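Side-chain contacts in putative carbonic anhydrase (Streptococcus mutans, PDB 3LAS), which probably catalyses the reversible interconversion of carbon dioxide and hydrogencarbonate, as a zinc-dependent member of the beta-class carbonic anhydrases: residues V33-C38 and P47-A52; D69-L74 and K139-I144. All blocks are in the same frame, centred on the assembly; numbering follows the deposited sequence.

From the N terminus, helix 5-20 leads to strand 33-38, where contact 1 closes a short loop: the strand is met by the end of helix 45-49 before the chain enters strand 56-61. Contact 2 opens only afterwards, on helix 68-80, and waits for some sixty residues until 139-144, behind helix 127-140, comes back to it. The two loops therefore follow one another, neither nesting nor crossing. They meet at strand 33-38, where A34 CB lies 3.6 Å from L74 CD2, so contact 1 ties one side of the strand to its crossover and contact 2 extends the layer on the other.

Contact 1: residues V33-C38 and P47-A52; sequences VAIVTC and PALGLA. With ZN (zinc ion), chain C.
I35 and L49 meet tip to tip, methyl against methyl, a compact example of how a strand side chain receives the helix that follows it. From CB, the I35 side chain forks. CG2 lies anti to the backbone N, whereas CG1 takes the position beside that nitrogen (chi1 -63°) and so carries the longer branch toward 47-52. CG1 itself comes within 4.1 Å of L49 CD1. The tip goes further: I35 CD1 closes to 3.5 Å on L49 CD1, and at 4.1 Å it also reaches L51 CD1. One isoleucine methyl thus touches one branch of each of two leucines, and the second torsion, at 148°, is rotated well off the fully extended value. The contact is wholly apolar and all three side chains are buried.

The two leucines can both turn to I35 because the chain turns at G50, whose positive phi makes it the C-prime residue of a Schellman motif, in which L51 N turns back to A46 O and a weak bond joins G50 N to P47 O. At the far end of the strand, C38 SG binds zinc at 2.3 Å. H91 and C94 are the other protein ligands, and a water at 2.2 Å from the zinc takes the fourth place, which is consistent with the open form of beta-class sites.

Within the beta-alpha-beta unit, I35 also packs on V45 of helix 45-49 and on A56 of strand 56-61, while A34 and V36, on the opposite face of the strand, turn to helix 68-80. F9 of the second subunit covers L49 and L51, placing this crossover between the sheet and the dimer partner.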
loop_
_atom_site.group_PDB
_atom_site.type_symbol
_atom_site.label_atom_id
_atom_site.label_comp_id
_atom_site.label_asym_id
_atom_site.label_seq_id
_atom_site.Cartn_x
_atom_site.Cartn_y
_atom_site.Cartn_z
ATOM N N VAL A 33 12.165 3.013 -8.305
ATOM C CA VAL A 33 11.666 1.713 -7.850
ATOM C C VAL A 33 10.259 1.851 -7.304
ATOM O O VAL A 33 9.933 2.854 -6.611
ATOM C CB VAL A 33 12.579 1.122 -6.739
ATOM C CG1 VAL A 33 11.998 -0.227 -6.262
ATOM C CG2 VAL A 33 13.995 0.960 -7.210
ATOM N N ALA A 34 9.429 0.861 -7.588
ATOM C CA ALA A 34 8.147 0.627 -6.910
ATOM C C ALA A 34 8.230 -0.674 -6.165
ATOM O O ALA A 34 8.661 -1.733 -6.760
ATOM C CB ALA A 34 7.016 0.617 -7.916
ATOM N N ILE A 35 7.840 -0.660 -4.889
ATOM C CA ILE A 35 7.802 -1.876 -4.047
ATOM C C ILE A 35 6.399 -2.327 -3.895
ATOM O O ILE A 35 5.506 -1.489 -3.657
ATOM C CB ILE A 35 8.383 -1.499 -2.680
ATOM C CG1 ILE A 35 9.877 -1.074 -2.845
ATOM C CG2 ILE A 35 8.287 -2.677 -1.666
ATOM C CD1 ILE A 35 10.245 -0.012 -1.816
ATOM N N VAL A 36 6.117 -3.610 -4.086
ATOM C CA VAL A 36 4.762 -4.219 -3.845
ATOM C C VAL A 36 4.886 -5.109 -2.639
ATOM O O VAL A 36 5.690 -6.083 -2.681
ATOM C CB VAL A 36 4.331 -5.015 -5.089
ATOM C CG1 VAL A 36 3.004 -5.765 -4.871
ATOM C CG2 VAL A 36 4.272 -4.107 -6.343
ATOM N N THR A 37 4.168 -4.801 -1.569
ATOM C CA THR A 37 4.313 -5.591 -0.358
ATOM C C THR A 37 3.005 -5.658 0.428
ATOM O O THR A 37 1.950 -5.188 -0.034
ATOM C CB THR A 37 5.476 -5.064 0.495
ATOM O OG1 THR A 37 5.816 -5.979 1.532
ATOM C CG2 THR A 37 5.211 -3.681 1.042
ATOM N N CYS A 38 3.044 -6.337 1.564
ATOM C CA CYS A 38 1.861 -6.496 2.387
ATOM C C CYS A 38 1.651 -5.286 3.274
ATOM O O CYS A 38 2.601 -4.571 3.677
ATOM C CB CYS A 38 2.084 -7.761 3.239
ATOM S SG CYS A 38 0.549 -8.160 4.242
ATOM N N PRO A 47 12.579 2.108 6.821
ATOM C CA PRO A 47 13.827 1.707 7.525
ATOM C C PRO A 47 14.271 0.305 7.088
ATOM O O PRO A 47 15.480 0.043 7.039
ATOM C CB PRO A 47 13.455 1.796 9.009
ATOM C CG PRO A 47 11.989 1.673 9.039
ATOM C CD PRO A 47 11.495 2.401 7.778
ATOM N N ALA A 48 13.343 -0.579 6.753
ATOM C CA ALA A 48 13.782 -1.909 6.336
ATOM C C ALA A 48 14.633 -1.946 5.080
ATOM O O ALA A 48 15.524 -2.761 4.947
ATOM C CB ALA A 48 12.542 -2.796 6.122
ATOM N N LEU A 49 14.375 -0.988 4.181
ATOM C CA LEU A 49 15.091 -0.900 2.921
ATOM C C LEU A 49 16.039 0.250 2.835
ATOM O O LEU A 49 16.651 0.431 1.754
ATOM C CB LEU A 49 14.088 -0.945 1.727
ATOM C CG LEU A 49 13.107 -2.116 1.688
ATOM C CD1 LEU A 49 12.163 -1.904 0.472
ATOM C CD2 LEU A 49 13.768 -3.468 1.605
ATOM N N GLY A 50 16.125 1.041 3.874
ATOM C CA GLY A 50 17.019 2.221 3.842
ATOM C C GLY A 50 16.497 3.369 3.012
ATOM O O GLY A 50 17.324 4.130 2.443
ATOM N N LEU A 51 15.209 3.543 2.839
ATOM C CA LEU A 51 14.645 4.627 1.977
ATOM C C LEU A 51 14.707 5.935 2.654
ATOM O O LEU A 51 14.187 6.137 3.748
ATOM C CB LEU A 51 13.179 4.341 1.631
ATOM C CG LEU A 51 12.899 2.934 1.038
ATOM C CD1 LEU A 51 11.384 2.878 0.800
ATOM C CD2 LEU A 51 13.719 2.744 -0.228
ATOM N N ALA A 52 15.260 6.914 1.964
ATOM C CA ALA A 52 15.041 8.334 2.308
ATOM C C ALA A 52 13.682 8.793 1.798
ATOM O O ALA A 52 13.090 8.201 0.862
ATOM C CB ALA A 52 16.139 9.202 1.638
HETATM ZN ZN ZN C . 1.023 -10.094 5.340
HETATM O O HOH W 1 -0.112 -9.933 7.166
#

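Contact 2: residues D69-L74 and K139-I144; sequences DVIRSL and KNSPLI
The backbone of helix 68-80 comes nearest to the turn after helix 127-140 at I71 and L143, whose CA atoms are 7.4 Å apart. I71 makes the broadest contact. Its CG2 branch meets L143 CD1 at 3.9 Å, the two side chains crossing at about a right angle. The same methyl lies 3.9 Å from S141 OG, a van der Waals approach, while the CD1 end of I71 comes alongside the serine's CB and OG. One helix turn on, the I144 side chain sets CG1 opposite its carbonyl carbon and then folds at the second torsion (-60°), bringing its CD1 methyl to 3.9 Å from L74 CB, close to the helix backbone.

What presents these side chains is the turn itself. S141 OG accepts from L143 N at 3.1 Å with an N-H...O angle of 151°, an ST turn, and I144 N bonds to S141 O at 3.2 Å, closing a type I beta turn. The serine hydroxyl therefore holds the chain that carries L143 while its own flank rests on I71.

Away from the turn, R72 grips one oxygen of D69 side-on: R72 NE is 2.9 Å and R72 NH2 2.8 Å from D69 OD1, which lies nearly in the guanidinium plane. The other oxygen, D69 OD2, hydrogen-bonds T67 OG1 and N61 ND2 of the second subunit, and R72 NH1 and NH2 hydrogen-bond the carbonyl oxygens of F121 and A62 of that subunit. Helix 68-80 thus offers an apolar side to its own chain and a polar one to the dimer. L74 and I144 both also touch I86 of strand 85-91, so a helix and a turn pack side by side against the parallel strands of the mixed sheet in the beta-class alpha/beta fold, away from the zinc site.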
loop_
_atom_site.group_PDB
_atom_site.type_symbol
_atom_site.label_atom_id
_atom_site.label_comp_id
_atom_site.label_asym_id
_atom_site.label_seq_id
_atom_site.Cartn_x
_atom_site.Cartn_y
_atom_site.Cartn_z
ATOM N N ASP A 69 -5.551 -3.697 -9.292
ATOM C CA ASP A 69 -5.201 -2.410 -8.714
ATOM C C ASP A 69 -3.702 -2.235 -8.624
ATOM O O ASP A 69 -3.197 -1.143 -8.882
ATOM C CB ASP A 69 -5.836 -2.325 -7.300
ATOM C CG ASP A 69 -5.753 -0.956 -6.677
ATOM O OD1 ASP A 69 -5.485 0.061 -7.362
ATOM O OD2 ASP A 69 -5.979 -0.868 -5.454
ATOM N N VAL A 70 -2.942 -3.284 -8.299
ATOM C CA VAL A 70 -1.480 -3.180 -8.272
ATOM C C VAL A 70 -1.026 -2.887 -9.675
ATOM O O VAL A 70 -0.161 -1.997 -9.822
ATOM C CB VAL A 70 -0.872 -4.446 -7.687
ATOM C CG1 VAL A 70 0.638 -4.459 -7.966
ATOM C CG2 VAL A 70 -1.187 -4.525 -6.169
ATOM N N ILE A 71 -1.536 -3.526 -10.694
ATOM C CA ILE A 71 -1.088 -3.250 -12.088
ATOM C C ILE A 71 -1.499 -1.825 -12.452
ATOM O O ILE A 71 -0.670 -1.072 -13.008
ATOM C CB ILE A 71 -1.641 -4.274 -13.019
ATOM C CG1 ILE A 71 -0.897 -5.594 -12.726
ATOM C CG2 ILE A 71 -1.430 -3.789 -14.481
ATOM C CD1 ILE A 71 -1.371 -6.873 -13.334
ATOM N N ARG A 72 -2.730 -1.363 -12.129
ATOM C CA ARG A 72 -3.089 0.006 -12.395
ATOM C C ARG A 72 -2.085 0.982 -11.800
ATOM O O ARG A 72 -1.661 1.973 -12.429
ATOM C CB ARG A 72 -4.502 0.248 -11.811
ATOM C CG ARG A 72 -4.995 1.711 -11.887
ATOM C CD ARG A 72 -6.200 1.927 -11.015
ATOM N NE ARG A 72 -5.879 1.940 -9.584
ATOM C CZ ARG A 72 -5.581 3.026 -8.869
ATOM N NH1 ARG A 72 -5.467 4.249 -9.367
ATOM N NH2 ARG A 72 -5.369 2.895 -7.561
ATOM N N SER A 73 -1.754 0.706 -10.542
ATOM C CA SER A 73 -0.885 1.586 -9.810
ATOM C C SER A 73 0.533 1.575 -10.362
ATOM O O SER A 73 1.200 2.641 -10.386
ATOM C CB SER A 73 -0.914 1.227 -8.325
ATOM O OG SER A 73 -2.245 1.364 -7.795
ATOM N N LEU A 74 1.017 0.404 -10.760
ATOM C CA LEU A 74 2.315 0.317 -11.351
ATOM C C LEU A 74 2.372 0.987 -12.693
ATOM O O LEU A 74 3.426 1.560 -13.036
ATOM C CB LEU A 74 2.792 -1.153 -11.469
ATOM C CG LEU A 74 3.084 -1.845 -10.167
ATOM C CD1 LEU A 74 3.314 -3.324 -10.376
ATOM C CD2 LEU A 74 4.337 -1.201 -9.508
ATOM N N LYS A 139 5.047 -10.226 -15.143
ATOM C CA LYS A 139 5.711 -10.503 -16.427
ATOM C C LYS A 139 4.694 -10.846 -17.493
ATOM O O LYS A 139 4.979 -10.493 -18.714
ATOM C CB LYS A 139 6.693 -11.653 -16.196
ATOM C CG LYS A 139 7.997 -11.172 -15.527
ATOM C CD LYS A 139 9.085 -12.241 -15.385
ATOM C CE LYS A 139 10.242 -11.619 -14.578
ATOM N N ASN A 140 3.552 -11.373 -17.182
ATOM C CA ASN A 140 2.551 -11.688 -18.211
ATOM C C ASN A 140 1.613 -10.528 -18.502
ATOM O O ASN A 140 0.805 -10.601 -19.460
ATOM C CB ASN A 140 1.760 -12.875 -17.732
ATOM C CG ASN A 140 2.589 -14.152 -17.698
ATOM O OD1 ASN A 140 2.237 -15.068 -17.009
ATOM N ND2 ASN A 140 3.689 -14.163 -18.376
ATOM N N SER A 141 1.735 -9.431 -17.817
ATOM C CA SER A 141 0.794 -8.320 -18.056
ATOM C C SER A 141 1.369 -7.489 -19.232
ATOM O O SER A 141 2.517 -7.013 -19.139
ATOM C CB SER A 141 0.796 -7.397 -16.846
ATOM O OG SER A 141 0.066 -6.207 -17.210
ATOM N N PRO A 142 0.545 -7.207 -20.241
ATOM C CA PRO A 142 1.052 -6.304 -21.315
ATOM C C PRO A 142 1.202 -4.873 -20.849
ATOM O O PRO A 142 1.747 -4.020 -21.579
ATOM C CB PRO A 142 -0.016 -6.414 -22.411
ATOM C CG PRO A 142 -1.276 -6.862 -21.633
ATOM C CD PRO A 142 -0.850 -7.692 -20.408
ATOM N N LEU A 143 0.748 -4.523 -19.663
ATOM C CA LEU A 143 0.871 -3.182 -19.184
ATOM C C LEU A 143 2.204 -2.999 -18.484
ATOM O O LEU A 143 2.490 -1.826 -18.112
ATOM C CB LEU A 143 -0.302 -2.826 -18.283
ATOM C CG LEU A 143 -1.671 -2.734 -18.962
ATOM C CD1 LEU A 143 -2.802 -2.680 -17.974
ATOM C CD2 LEU A 143 -1.658 -1.467 -19.788
ATOM N N ILE A 144 2.963 -4.030 -18.223
ATOM C CA ILE A 144 4.275 -3.882 -17.524
ATOM C C ILE A 144 5.331 -4.231 -18.596
ATOM O O ILE A 144 5.403 -5.354 -19.093
ATOM C CB ILE A 144 4.361 -4.866 -16.345
ATOM C CG1 ILE A 144 3.257 -4.704 -15.332
ATOM C CG2 ILE A 144 5.739 -4.707 -15.704
ATOM C CD1 ILE A 144 3.169 -3.350 -14.655
#